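Local coordinates for uncharacterized conserved protein BF1870 (Bacteroides fragilis, PDB 3EWL), which is of unknown function, this chain being its thioredoxin-like part, whose CxxC pair at a helix start is consistent with a thiol-disulfide redox role, at residues K6-F10 and S20-R24; D9-V13 and V66-Y70; Y12-H16 and W78-A82; C39-F45 and T110-Y114; N74-W78 and V91-K95. All blocks are in the same frame, centred on the assembly; numbering follows the deposited sequence.

Contact 1 of 5, residues K6-F10 and S20-R24; sequences KAADF and SRMSR
Both carboxylate oxygens of Asp9 accept a bond from Ser23. Ser23 N donates to Asp9 OD1 at 3.0 Å and, from the same residue, Ser23 OG donates to Asp9 OD2 at 2.6 Å. Both donors sit above the carboxylate plane, about 40° out of it. With CG opposite its own backbone N (chi1 -157°), Asp9 swings the carboxylate across to the first turn of the 3-10 segment 22-24. OD1 also takes a weak bond from the backbone N of the next residue, Phe10. OD2 has an ionic neighbour in Arg21 NH2 at 3.4 Å, but lies well out of the guanidinium plane, so charge alone holds that pair.

Phe10 O is gripped separately. Met22 N points at it from 3.0 Å in a nearly straight bond, and Arg21 CA adds a CA-H...O contact to the same oxygen. The Met22 bond carries on, past Tyr12 and Ser20, the antiparallel pairing of the N-terminal hairpin formed by strands 11-13 and 19-21.

Inward of the polar bonds, selenomethionine Met22 lays CB over one face of the Phe10 ring, 4.2 Å from its centroid. Its chain then bends so that CE reaches Ala7 CB at 3.9 Å. CE also closes on the carbonyl of Ala8, whose oxygen is hydrogen-bonded by Tyr105 OH. Leu67 and Leu116 of the central sheet also pack against Met22.

Three donors, one of them weak, and a nearby guanidinium around one carboxylate would probably keep Asp9 ionised, with its negative charge well placed to hold the start of the 3-10 turn.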
# COMPACT_ATOMS: atom_id res chain seq x y z
N LYS A 6 -4.73 13.90 -7.18
CA LYS A 6 -3.90 13.81 -5.99
C LYS A 6 -4.49 12.74 -5.03
O LYS A 6 -5.63 12.86 -4.55
CB LYS A 6 -3.78 15.17 -5.29
CG LYS A 6 -2.89 15.14 -4.06
CD LYS A 6 -2.42 16.54 -3.61
CE LYS A 6 -3.26 17.03 -2.44
NZ LYS A 6 -2.45 17.54 -1.30
N ALA A 7 -3.72 11.69 -4.78
CA ALA A 7 -4.13 10.64 -3.88
C ALA A 7 -4.47 11.29 -2.53
O ALA A 7 -3.73 12.16 -2.07
CB ALA A 7 -3.01 9.67 -3.71
N ALA A 8 -5.62 10.92 -1.94
CA ALA A 8 -5.97 11.38 -0.59
C ALA A 8 -4.88 11.05 0.46
O ALA A 8 -4.37 9.92 0.55
CB ALA A 8 -7.33 10.84 -0.14
N ASP A 9 -4.54 12.05 1.26
CA ASP A 9 -3.58 11.90 2.33
C ASP A 9 -4.26 11.38 3.59
O ASP A 9 -5.46 11.63 3.83
CB ASP A 9 -2.88 13.25 2.57
CG ASP A 9 -1.52 13.11 3.23
OD1 ASP A 9 -1.03 11.95 3.35
OD2 ASP A 9 -0.95 14.17 3.65
N PHE A 10 -3.51 10.63 4.38
CA PHE A 10 -3.97 10.09 5.67
C PHE A 10 -2.77 9.80 6.56
O PHE A 10 -1.62 9.75 6.08
CB PHE A 10 -4.74 8.77 5.46
CG PHE A 10 -4.00 7.78 4.62
CD1 PHE A 10 -3.20 6.80 5.22
CD2 PHE A 10 -4.10 7.82 3.24
CE1 PHE A 10 -2.50 5.89 4.43
CE2 PHE A 10 -3.37 6.91 2.43
CZ PHE A 10 -2.59 5.95 3.04
N SER A 20 3.08 8.67 10.79
CA SER A 20 3.42 9.59 9.72
C SER A 20 2.24 9.78 8.78
O SER A 20 1.23 9.05 8.84
CB SER A 20 4.67 9.12 8.95
OG SER A 20 5.28 10.21 8.24
N ARG A 21 2.38 10.77 7.91
CA ARG A 21 1.43 11.02 6.86
C ARG A 21 1.99 10.36 5.61
O ARG A 21 3.19 10.35 5.39
CB ARG A 21 1.28 12.52 6.67
CG ARG A 21 -0.13 13.01 6.77
CD ARG A 21 -0.19 14.38 7.42
NE ARG A 21 -1.58 14.83 7.48
CZ ARG A 21 -2.07 15.87 6.80
NH1 ARG A 21 -3.35 16.19 6.92
NH2 ARG A 21 -1.30 16.62 6.01
N MSE A 22 1.10 9.79 4.81
CA MSE A 22 1.50 9.18 3.55
C MSE A 22 2.31 10.15 2.70
O MSE A 22 3.31 9.75 2.09
CB MSE A 22 0.27 8.69 2.78
CG MSE A 22 0.62 7.98 1.50
SE MSE A 22 0.51 9.21 -0.02
CE MSE A 22 -1.46 9.09 -0.13
N SER A 23 1.88 11.41 2.66
CA SER A 23 2.47 12.41 1.76
C SER A 23 3.91 12.67 2.15
O SER A 23 4.67 13.15 1.33
CB SER A 23 1.69 13.73 1.77
OG SER A 23 1.60 14.24 3.10
N ARG A 24 4.28 12.35 3.39
CA ARG A 24 5.63 12.59 3.89
C ARG A 24 6.60 11.52 3.45
O ARG A 24 7.82 11.67 3.67
CB ARG A 24 5.65 12.67 5.43
CG ARG A 24 4.70 13.72 5.98
CD ARG A 24 5.32 15.08 5.96
NE ARG A 24 5.71 15.49 7.31
CZ ARG A 24 4.92 16.14 8.16
NH1 ARG A 24 3.67 16.47 7.82
NH2 ARG A 24 5.38 16.46 9.36

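Contact 2 of 5, residues D9-V13 and V66-Y70; sequences DFTYV and VLAIY
Phe10 and Tyr12 drop their rings onto Leu67 and Ile69, laying the N-terminal hairpin over the central mixed sheet of the thioredoxin-like fold. Strand 64-70 is an inner strand of that sheet, between 29-34 and 90-93, and both of its contributing residues turn their side chains to the hairpin. No hydrogen bond links the two segments; their backbones are spoken for by other strands, Leu67 pairing with Met31 and Val13 with Trp93.

The one CH-pi contact belongs to Tyr12 and Leu67. Methyl CD1 of Leu67 sits over a face of the phenol ring, 4.0 Å from its centroid and 16° off the normal, somewhat toward the CZ side. Tyr12 has its CG wedged between the backbone N and the carbonyl carbon (chi1 61°), which folds the ring back over the hairpin backbone toward the sheet and sets its flat side on Leu67.

Other apolar packing makes up the rest. Ile69 fits between the two aromatic residues: its CG1 meets Phe10 CE1 at 3.8 Å, while its terminal methyl CD1 touches Tyr12 CB at 3.9 Å. Phe10 and Ile69 run antiparallel alongside each other, whereas Tyr12 and Ile69 stand at about a right angle. Leu32, Phe34 and Ile90 extend this buried apolar layer along the sheet. The second methyl of the leucine, Leu67 CD2, comes within 4.3 Å of Phe10 CZ.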
# COMPACT_ATOMS: atom_id res chain seq x y z
N ASP A 9 -4.54 12.05 1.26
CA ASP A 9 -3.58 11.90 2.33
C ASP A 9 -4.26 11.38 3.59
O ASP A 9 -5.46 11.63 3.83
CB ASP A 9 -2.88 13.25 2.57
CG ASP A 9 -1.52 13.11 3.23
OD1 ASP A 9 -1.03 11.95 3.35
OD2 ASP A 9 -0.95 14.17 3.65
N PHE A 10 -3.51 10.63 4.38
CA PHE A 10 -3.97 10.09 5.67
C PHE A 10 -2.77 9.80 6.56
O PHE A 10 -1.62 9.75 6.08
CB PHE A 10 -4.74 8.77 5.46
CG PHE A 10 -4.00 7.78 4.62
CD1 PHE A 10 -3.20 6.80 5.22
CD2 PHE A 10 -4.10 7.82 3.24
CE1 PHE A 10 -2.50 5.89 4.43
CE2 PHE A 10 -3.37 6.91 2.43
CZ PHE A 10 -2.59 5.95 3.04
N THR A 11 -3.03 9.56 7.84
CA THR A 11 -1.97 9.19 8.75
C THR A 11 -2.00 7.69 9.02
O THR A 11 -3.02 7.02 8.75
CB THR A 11 -2.10 9.95 10.08
OG1 THR A 11 -3.41 9.73 10.61
CG2 THR A 11 -1.90 11.47 9.85
N TYR A 12 -0.92 7.15 9.57
CA TYR A 12 -0.86 5.73 9.91
C TYR A 12 0.18 5.55 10.99
O TYR A 12 1.03 6.43 11.20
CB TYR A 12 -0.52 4.86 8.69
CG TYR A 12 0.80 5.18 8.07
CD1 TYR A 12 1.95 4.48 8.46
CD2 TYR A 12 0.93 6.18 7.09
CE1 TYR A 12 3.21 4.79 7.91
CE2 TYR A 12 2.19 6.51 6.54
CZ TYR A 12 3.31 5.81 6.96
OH TYR A 12 4.53 6.11 6.42
N VAL A 13 0.11 4.41 11.67
CA VAL A 13 1.14 4.00 12.60
C VAL A 13 1.70 2.66 12.17
O VAL A 13 0.99 1.85 11.52
CB VAL A 13 0.64 3.96 14.07
CG1 VAL A 13 -0.42 2.87 14.27
CG2 VAL A 13 1.85 3.84 15.04
N VAL A 66 6.53 0.55 -1.03
CA VAL A 66 5.24 -0.05 -0.74
C VAL A 66 4.78 0.38 0.60
O VAL A 66 5.50 0.18 1.64
CB VAL A 66 5.23 -1.54 -0.80
CG1 VAL A 66 3.80 -2.05 -0.52
CG2 VAL A 66 5.73 -2.01 -2.20
N LEU A 67 3.59 0.99 0.58
CA LEU A 67 2.91 1.34 1.79
C LEU A 67 1.67 0.47 1.90
O LEU A 67 0.65 0.70 1.24
CB LEU A 67 2.57 2.84 1.79
CG LEU A 67 1.79 3.36 2.99
CD1 LEU A 67 2.51 3.05 4.32
CD2 LEU A 67 1.53 4.83 2.82
N ALA A 68 1.76 -0.55 2.75
CA ALA A 68 0.69 -1.47 3.01
C ALA A 68 -0.08 -0.93 4.21
O ALA A 68 0.48 -0.71 5.33
CB ALA A 68 1.30 -2.89 3.30
N ILE A 69 -1.37 -0.71 3.99
CA ILE A 69 -2.23 -0.06 4.93
C ILE A 69 -3.44 -0.92 5.30
O ILE A 69 -4.21 -1.34 4.41
CB ILE A 69 -2.73 1.31 4.35
CG1 ILE A 69 -1.55 2.26 4.10
CG2 ILE A 69 -3.74 1.97 5.30
CD1 ILE A 69 -0.74 2.63 5.45
N TYR A 70 -3.63 -1.15 6.60
CA TYR A 70 -4.87 -1.80 7.09
C TYR A 70 -5.82 -0.68 7.52
O TYR A 70 -5.44 0.17 8.29
CB TYR A 70 -4.55 -2.72 8.27
CG TYR A 70 -5.78 -3.32 8.94
CD1 TYR A 70 -6.72 -4.09 8.21
CD2 TYR A 70 -5.98 -3.14 10.30
CE1 TYR A 70 -7.85 -4.63 8.84
CE2 TYR A 70 -7.09 -3.68 10.95
CZ TYR A 70 -8.00 -4.43 10.24
OH TYR A 70 -9.09 -4.94 10.94

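Contact 3 of 5, residues Y12-H16 and W78-A82; sequences YVTVH and WATKA
The turn of the N-terminal hairpin meets helix 75-82 where Trp78 runs its six-membered ring up to Val13 and Val15. The corner atom CH2 of the indole does the touching: it lies 3.5 Å from Val13 O and 3.9 Å from Val15 N, with the carbonyl carbon of Thr14 close to the ring plane at its edge. Trp78 carries its CG opposite the backbone N (chi1 168°), which sends the long indole off the helix and across to the hairpin. Val13 O has its own polar partner, probably accepting a hydrogen bond from Trp93 N, so the indole meets a carbonyl that is already engaged.

Helix 75-82 is the connecting helix of a beta-alpha-beta unit in the thioredoxin-like fold, and the hairpin passes close to one side of it. Val15 makes the second half of the contact. Its CG2 methyl rests against the helix surface, 4.1 Å from CH2 of Trp78, 4.2 Å from Ala79 CB and 4.1 Å from Ala82 CB. The small side chains of Ala79 and Ala82 probably allow Val15 this close. Ala82 CB in turn lies over one face of the Trp78 ring, toward its rim, while Tyr70 meets the same indole with its ring nearly parallel. Val15's other methyl, CG1, sits 4.0 Å above the centre of the His16 imidazole, and Thr14 turns away from the helix, its OG1 hydrogen-bonded to Asp18 OD1.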
# COMPACT_ATOMS: atom_id res chain seq x y z
N TYR A 12 -0.92 7.15 9.57
CA TYR A 12 -0.86 5.73 9.91
C TYR A 12 0.18 5.55 10.99
O TYR A 12 1.03 6.43 11.20
CB TYR A 12 -0.52 4.86 8.69
CG TYR A 12 0.80 5.18 8.07
CD1 TYR A 12 1.95 4.48 8.46
CD2 TYR A 12 0.93 6.18 7.09
CE1 TYR A 12 3.21 4.79 7.91
CE2 TYR A 12 2.19 6.51 6.54
CZ TYR A 12 3.31 5.81 6.96
OH TYR A 12 4.53 6.11 6.42
N VAL A 13 0.11 4.41 11.67
CA VAL A 13 1.14 4.00 12.60
C VAL A 13 1.70 2.66 12.17
O VAL A 13 0.99 1.85 11.52
CB VAL A 13 0.64 3.96 14.07
CG1 VAL A 13 -0.42 2.87 14.27
CG2 VAL A 13 1.85 3.84 15.04
N THR A 14 2.98 2.46 12.44
CA THR A 14 3.58 1.16 12.25
C THR A 14 3.79 0.49 13.61
O THR A 14 3.67 1.12 14.68
CB THR A 14 4.93 1.21 11.52
OG1 THR A 14 5.91 1.77 12.40
CG2 THR A 14 4.82 2.06 10.29
N VAL A 15 4.12 -0.78 13.54
CA VAL A 15 4.38 -1.54 14.71
C VAL A 15 5.58 -1.00 15.51
O VAL A 15 5.63 -1.12 16.72
CB VAL A 15 4.53 -3.01 14.29
CG1 VAL A 15 5.73 -3.64 14.91
CG2 VAL A 15 3.21 -3.75 14.56
N HIS A 16 6.52 -0.36 14.82
CA HIS A 16 7.63 0.29 15.48
C HIS A 16 7.29 1.69 15.96
O HIS A 16 8.17 2.48 16.30
CB HIS A 16 8.84 0.25 14.56
CG HIS A 16 9.18 -1.14 14.15
ND1 HIS A 16 8.76 -1.69 12.96
CD2 HIS A 16 9.81 -2.14 14.82
CE1 HIS A 16 9.16 -2.95 12.89
NE2 HIS A 16 9.80 -3.25 14.01
N TRP A 78 -4.07 -7.22 13.20
CA TRP A 78 -3.17 -6.43 12.34
C TRP A 78 -1.72 -6.47 12.82
O TRP A 78 -0.83 -6.86 12.09
CB TRP A 78 -3.62 -4.96 12.33
CG TRP A 78 -2.55 -4.09 11.69
CD1 TRP A 78 -2.21 -4.06 10.38
CD2 TRP A 78 -1.66 -3.18 12.35
NE1 TRP A 78 -1.16 -3.21 10.18
CE2 TRP A 78 -0.82 -2.63 11.37
CE3 TRP A 78 -1.50 -2.76 13.69
CZ2 TRP A 78 0.17 -1.68 11.66
CZ3 TRP A 78 -0.50 -1.83 13.99
CH2 TRP A 78 0.32 -1.30 12.97
N ALA A 79 -1.51 -6.07 14.07
CA ALA A 79 -0.17 -6.07 14.68
C ALA A 79 0.52 -7.46 14.70
O ALA A 79 1.69 -7.60 14.31
CB ALA A 79 -0.24 -5.51 16.09
N THR A 80 -0.19 -8.48 15.14
CA THR A 80 0.37 -9.83 15.16
C THR A 80 0.95 -10.19 13.78
O THR A 80 2.05 -10.76 13.66
CB THR A 80 -0.71 -10.85 15.59
OG1 THR A 80 -1.03 -10.62 16.97
CG2 THR A 80 -0.21 -12.31 15.46
N LYS A 81 0.19 -9.87 12.73
CA LYS A 81 0.55 -10.31 11.39
C LYS A 81 1.44 -9.34 10.65
O LYS A 81 2.04 -9.70 9.64
CB LYS A 81 -0.71 -10.57 10.57
CG LYS A 81 -1.62 -11.63 11.18
CD LYS A 81 -1.03 -12.96 10.94
CE LYS A 81 -2.10 -13.86 10.44
NZ LYS A 81 -2.61 -14.56 11.66
N ALA A 82 1.55 -8.12 11.16
CA ALA A 82 2.30 -7.09 10.44
C ALA A 82 3.74 -7.53 10.24
O ALA A 82 4.33 -7.29 9.24
CB ALA A 82 2.23 -5.76 11.18

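Contact 4 of 5, residues C39-F45 and T110-Y114; sequences CSNCRKF and TPTIY
Cys42 and Pro111 form the close inner part of this contact. Cys42 SG lies 3.5 Å from Pro111 N and 3.6 Å from Thr110 CB, pressed against the cis peptide that joins Thr110 to the proline. Cys39 belongs to this close part too, its SG 3.1 Å from Thr110 OG1; that sulfur also accepts a weak N-cap bond from Cys42 N at the helix start. The two sulfurs, Cys39 SG and Cys42 SG, stand 3.1 Å apart, too far for a disulfide. One turn further along helix 40-50, Phe45 meets Ile113 of strand 112-116. Its ring takes the terminal methyl CD1 over one face, 3.9 Å from the centroid and 30° off the normal, with Phe45 CE1 only 3.4 Å from that carbon. Chi1 of -177° extends the Phe45 ring toward the sheet, where Met31 and Phe33 of strand 29-34 and Leu132 of helix 129-137 complete the buried apolar packing.

The solvent side is thinner. Asn41 is exposed and reaches the proline with CB, 3.7 Å from Pro111 CD.

A CxxC pair at a helix N terminus facing a cis-proline is the hallmark of the thioredoxin active site, although a redox role here is unproven.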
# COMPACT_ATOMS: atom_id res chain seq x y z
N CYS A 39 -6.62 -12.52 4.99
CA CYS A 39 -7.07 -12.41 3.61
C CYS A 39 -6.13 -13.16 2.72
O CYS A 39 -5.05 -12.65 2.44
CB CYS A 39 -7.08 -10.93 3.18
SG CYS A 39 -7.48 -10.70 1.44
N SER A 40 -6.54 -14.34 2.27
CA SER A 40 -5.70 -15.18 1.40
C SER A 40 -5.35 -14.51 0.06
O SER A 40 -4.26 -14.75 -0.52
CB SER A 40 -6.36 -16.54 1.17
OG SER A 40 -7.55 -16.38 0.42
N ASN A 41 -6.26 -13.65 -0.43
CA ASN A 41 -5.93 -12.89 -1.63
C ASN A 41 -4.79 -11.90 -1.39
O ASN A 41 -3.98 -11.63 -2.29
CB ASN A 41 -7.15 -12.17 -2.19
CG ASN A 41 -8.10 -13.12 -2.94
OD1 ASN A 41 -7.70 -14.18 -3.44
ND2 ASN A 41 -9.35 -12.75 -2.99
N CYS A 42 -4.73 -11.34 -0.19
CA CYS A 42 -3.62 -10.42 0.14
C CYS A 42 -2.30 -11.21 0.18
O CYS A 42 -1.34 -10.82 -0.47
CB CYS A 42 -3.90 -9.69 1.46
SG CYS A 42 -5.35 -8.50 1.34
N ARG A 43 -2.30 -12.34 0.89
CA ARG A 43 -1.12 -13.22 0.98
C ARG A 43 -0.61 -13.62 -0.41
O ARG A 43 0.60 -13.55 -0.66
CB ARG A 43 -1.43 -14.45 1.82
CG ARG A 43 -2.11 -14.19 3.19
CD ARG A 43 -1.22 -13.46 4.21
NE ARG A 43 -1.19 -12.00 4.01
CZ ARG A 43 -2.14 -11.16 4.44
NH1 ARG A 43 -2.01 -9.84 4.25
NH2 ARG A 43 -3.21 -11.64 5.08
N LYS A 44 -1.51 -14.01 -1.32
CA LYS A 44 -1.09 -14.45 -2.65
C LYS A 44 -0.45 -13.34 -3.45
O LYS A 44 0.56 -13.58 -4.12
CB LYS A 44 -2.24 -15.07 -3.47
CG LYS A 44 -2.83 -16.33 -2.82
CD LYS A 44 -4.13 -16.85 -3.51
CE LYS A 44 -3.90 -17.36 -4.99
NZ LYS A 44 -4.07 -16.30 -6.07
N PHE A 45 -1.04 -12.14 -3.41
CA PHE A 45 -0.45 -10.98 -4.08
C PHE A 45 0.96 -10.70 -3.52
O PHE A 45 1.92 -10.48 -4.27
CB PHE A 45 -1.34 -9.71 -3.93
CG PHE A 45 -0.79 -8.52 -4.66
CD1 PHE A 45 -1.26 -8.20 -5.94
CD2 PHE A 45 0.26 -7.77 -4.13
CE1 PHE A 45 -0.75 -7.14 -6.64
CE2 PHE A 45 0.79 -6.68 -4.85
CZ PHE A 45 0.29 -6.38 -6.10
N THR A 110 -10.20 -6.59 -0.45
CA THR A 110 -8.78 -6.64 -0.09
C THR A 110 -8.18 -7.75 -0.88
O THR A 110 -8.71 -8.84 -0.88
CB THR A 110 -8.52 -6.84 1.42
OG1 THR A 110 -9.09 -8.08 1.85
CG2 THR A 110 -9.11 -5.72 2.23
N PRO A 111 -7.06 -7.49 -1.57
CA PRO A 111 -6.28 -6.24 -1.64
C PRO A 111 -6.90 -5.25 -2.63
O PRO A 111 -7.60 -5.65 -3.53
CB PRO A 111 -4.92 -6.70 -2.17
CG PRO A 111 -5.25 -7.93 -3.05
CD PRO A 111 -6.43 -8.59 -2.34
N THR A 112 -6.72 -3.97 -2.40
CA THR A 112 -6.94 -2.97 -3.44
C THR A 112 -5.60 -2.21 -3.58
O THR A 112 -4.97 -1.80 -2.60
CB THR A 112 -8.07 -1.98 -3.05
OG1 THR A 112 -9.32 -2.69 -2.84
CG2 THR A 112 -8.25 -0.87 -4.12
N ILE A 113 -5.18 -2.01 -4.81
CA ILE A 113 -3.88 -1.47 -5.06
C ILE A 113 -4.04 -0.19 -5.89
O ILE A 113 -4.83 -0.16 -6.87
CB ILE A 113 -3.08 -2.50 -5.82
CG1 ILE A 113 -2.91 -3.77 -4.99
CG2 ILE A 113 -1.70 -1.95 -6.19
CD1 ILE A 113 -3.31 -5.03 -5.73
N TYR A 114 -3.25 0.82 -5.51
CA TYR A 114 -3.08 2.04 -6.29
C TYR A 114 -1.60 2.27 -6.56
O TYR A 114 -0.76 2.07 -5.67
CB TYR A 114 -3.66 3.27 -5.53
CG TYR A 114 -5.17 3.35 -5.39
CD1 TYR A 114 -5.88 4.43 -5.93
CD2 TYR A 114 -5.89 2.39 -4.69
CE1 TYR A 114 -7.25 4.54 -5.78
CE2 TYR A 114 -7.29 2.49 -4.57
CZ TYR A 114 -7.94 3.57 -5.14
OH TYR A 114 -9.31 3.74 -5.05

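Contact 5 of 5, residues N74-W78 and V91-K95; sequences NREEW and VGWNK
Arg75 and Trp93 are where the two backbones come nearest, their CA atoms 7.4 Å apart. The first turn of helix 75-82, closed by the bond from Trp78 N to Asn74 O, lies over strand 90-93 as that strand runs out into a tight inverse gamma turn centred on Asn94. No hydrogen bond crosses; side chains fill the gap.

Trp93 is central to it. Its CB stands over the centre of the Trp78 six-membered ring, 3.5 Å from the centroid and 6° off the normal. The two indoles themselves meet obliquely, planes 37° apart. Further in, Trp78 CZ2 packs on the strand backbone, 3.4 Å from Trp93 N, and Trp78 NE1 faces Val91 CG1 at 4.0 Å.

Arg75 covers the outer part of Trp93. Its CB sits over the six-membered ring, 3.6 Å from the centroid, and bends at chi2 and chi3 turn the rest of the chain back over the rim, placing NE 3.5 Å from Trp93 CH2. The guanidinium remains tilted by 51° to the indole. Lys95 CA lies over the opposite face, so the ring is held from both sides, while Trp93 NE1 is hydrogen-bonded to Asp72 O.

The arrangement of strand 64-70, helix 75-82 and strand 90-93, with the two strands parallel neighbours, is the beta-alpha-beta crossover of thioredoxin-like folds.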
# COMPACT_ATOMS: atom_id res chain seq x y z
N ASN A 74 -9.59 -4.11 13.66
CA ASN A 74 -8.85 -5.19 14.34
C ASN A 74 -7.36 -4.94 14.50
O ASN A 74 -6.54 -5.67 13.92
CB ASN A 74 -8.99 -6.48 13.56
CG ASN A 74 -10.00 -7.37 14.12
OD1 ASN A 74 -11.19 -6.99 14.21
ND2 ASN A 74 -9.57 -8.59 14.53
N ARG A 75 -7.01 -3.94 15.31
CA ARG A 75 -5.60 -3.56 15.54
C ARG A 75 -4.69 -4.70 16.12
O ARG A 75 -3.51 -4.75 15.77
CB ARG A 75 -5.50 -2.28 16.41
CG ARG A 75 -5.67 -2.49 17.88
CD ARG A 75 -4.69 -1.56 18.61
NE ARG A 75 -5.37 -0.42 19.18
CZ ARG A 75 -4.80 0.71 19.60
NH1 ARG A 75 -5.59 1.66 20.09
NH2 ARG A 75 -3.49 0.93 19.50
N GLU A 76 -5.26 -5.58 16.96
CA GLU A 76 -4.52 -6.69 17.56
C GLU A 76 -4.09 -7.71 16.53
O GLU A 76 -2.91 -8.02 16.43
CB GLU A 76 -5.28 -7.35 18.73
CG GLU A 76 -5.51 -6.36 19.87
CD GLU A 76 -5.87 -7.02 21.20
OE1 GLU A 76 -7.05 -6.87 21.60
OE2 GLU A 76 -5.00 -7.67 21.86
N GLU A 77 -5.04 -8.19 15.73
CA GLU A 77 -4.77 -9.09 14.62
C GLU A 77 -3.81 -8.48 13.56
O GLU A 77 -2.90 -9.14 13.08
CB GLU A 77 -6.09 -9.43 13.95
CG GLU A 77 -6.13 -10.78 13.27
CD GLU A 77 -7.02 -11.80 14.04
OE1 GLU A 77 -6.56 -12.34 15.09
OE2 GLU A 77 -8.17 -12.07 13.57
N TRP A 78 -4.07 -7.22 13.20
CA TRP A 78 -3.17 -6.43 12.34
C TRP A 78 -1.72 -6.47 12.82
O TRP A 78 -0.83 -6.86 12.09
CB TRP A 78 -3.62 -4.96 12.33
CG TRP A 78 -2.55 -4.09 11.69
CD1 TRP A 78 -2.21 -4.06 10.38
CD2 TRP A 78 -1.66 -3.18 12.35
NE1 TRP A 78 -1.16 -3.21 10.18
CE2 TRP A 78 -0.82 -2.63 11.37
CE3 TRP A 78 -1.50 -2.76 13.69
CZ2 TRP A 78 0.17 -1.68 11.66
CZ3 TRP A 78 -0.50 -1.83 13.99
CH2 TRP A 78 0.32 -1.30 12.97
N VAL A 91 4.50 -1.08 6.73
CA VAL A 91 3.24 -1.72 7.09
C VAL A 91 2.55 -0.84 8.13
O VAL A 91 3.13 -0.63 9.21
CB VAL A 91 3.51 -3.11 7.67
CG1 VAL A 91 2.19 -3.77 8.13
CG2 VAL A 91 4.22 -3.95 6.63
N GLY A 92 1.37 -0.30 7.81
CA GLY A 92 0.72 0.69 8.67
C GLY A 92 -0.75 0.43 8.94
O GLY A 92 -1.41 -0.24 8.17
N TRP A 93 -1.26 0.97 10.05
CA TRP A 93 -2.68 0.91 10.39
C TRP A 93 -3.18 2.34 10.41
O TRP A 93 -2.60 3.17 11.08
CB TRP A 93 -2.87 0.27 11.79
CG TRP A 93 -4.27 0.38 12.39
CD1 TRP A 93 -5.45 0.11 11.77
CD2 TRP A 93 -4.62 0.72 13.75
NE1 TRP A 93 -6.50 0.28 12.63
CE2 TRP A 93 -6.02 0.65 13.85
CE3 TRP A 93 -3.87 1.06 14.90
CZ2 TRP A 93 -6.72 0.95 15.06
CZ3 TRP A 93 -4.54 1.37 16.09
CH2 TRP A 93 -5.96 1.31 16.16
N ASN A 94 -4.28 2.62 9.71
CA ASN A 94 -4.94 3.93 9.73
C ASN A 94 -5.70 4.08 11.04
O ASN A 94 -6.92 3.94 11.08
CB ASN A 94 -5.87 4.05 8.52
CG ASN A 94 -6.59 5.42 8.40
OD1 ASN A 94 -7.81 5.46 8.20
ND2 ASN A 94 -5.82 6.54 8.51
N LYS A 95 -4.96 4.30 12.13
CA LYS A 95 -5.48 4.38 13.50
C LYS A 95 -6.57 5.45 13.56
O LYS A 95 -7.61 5.25 14.20
CB LYS A 95 -4.33 4.71 14.47
CG LYS A 95 -4.62 4.78 16.00
CD LYS A 95 -3.29 4.95 16.76
CE LYS A 95 -3.47 5.11 18.30
NZ LYS A 95 -4.33 6.34 18.63

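In the fold
From the N terminus, contact 1 closes the base of the first hairpin. Contact 2 starts on an overlapping segment, residues 9-13, and carries that hairpin onto strand 64-70; contact 3 takes its far end to helix 75-82, crossing contact 1 along the chain. Contact 4 opens at 39-45, inside the spans of contacts 2 and 3, and closes at 110-114, so it crosses both. Contact 5 falls wholly within contact 4's span and closes the beta-alpha-beta unit; it shares Trp78 with contact 3, their centres about 5 Å apart. Contacts 1 and 4 lie on opposite sides of the chain's centre, one at the hairpin, the other at the CxxC helix and cis-proline.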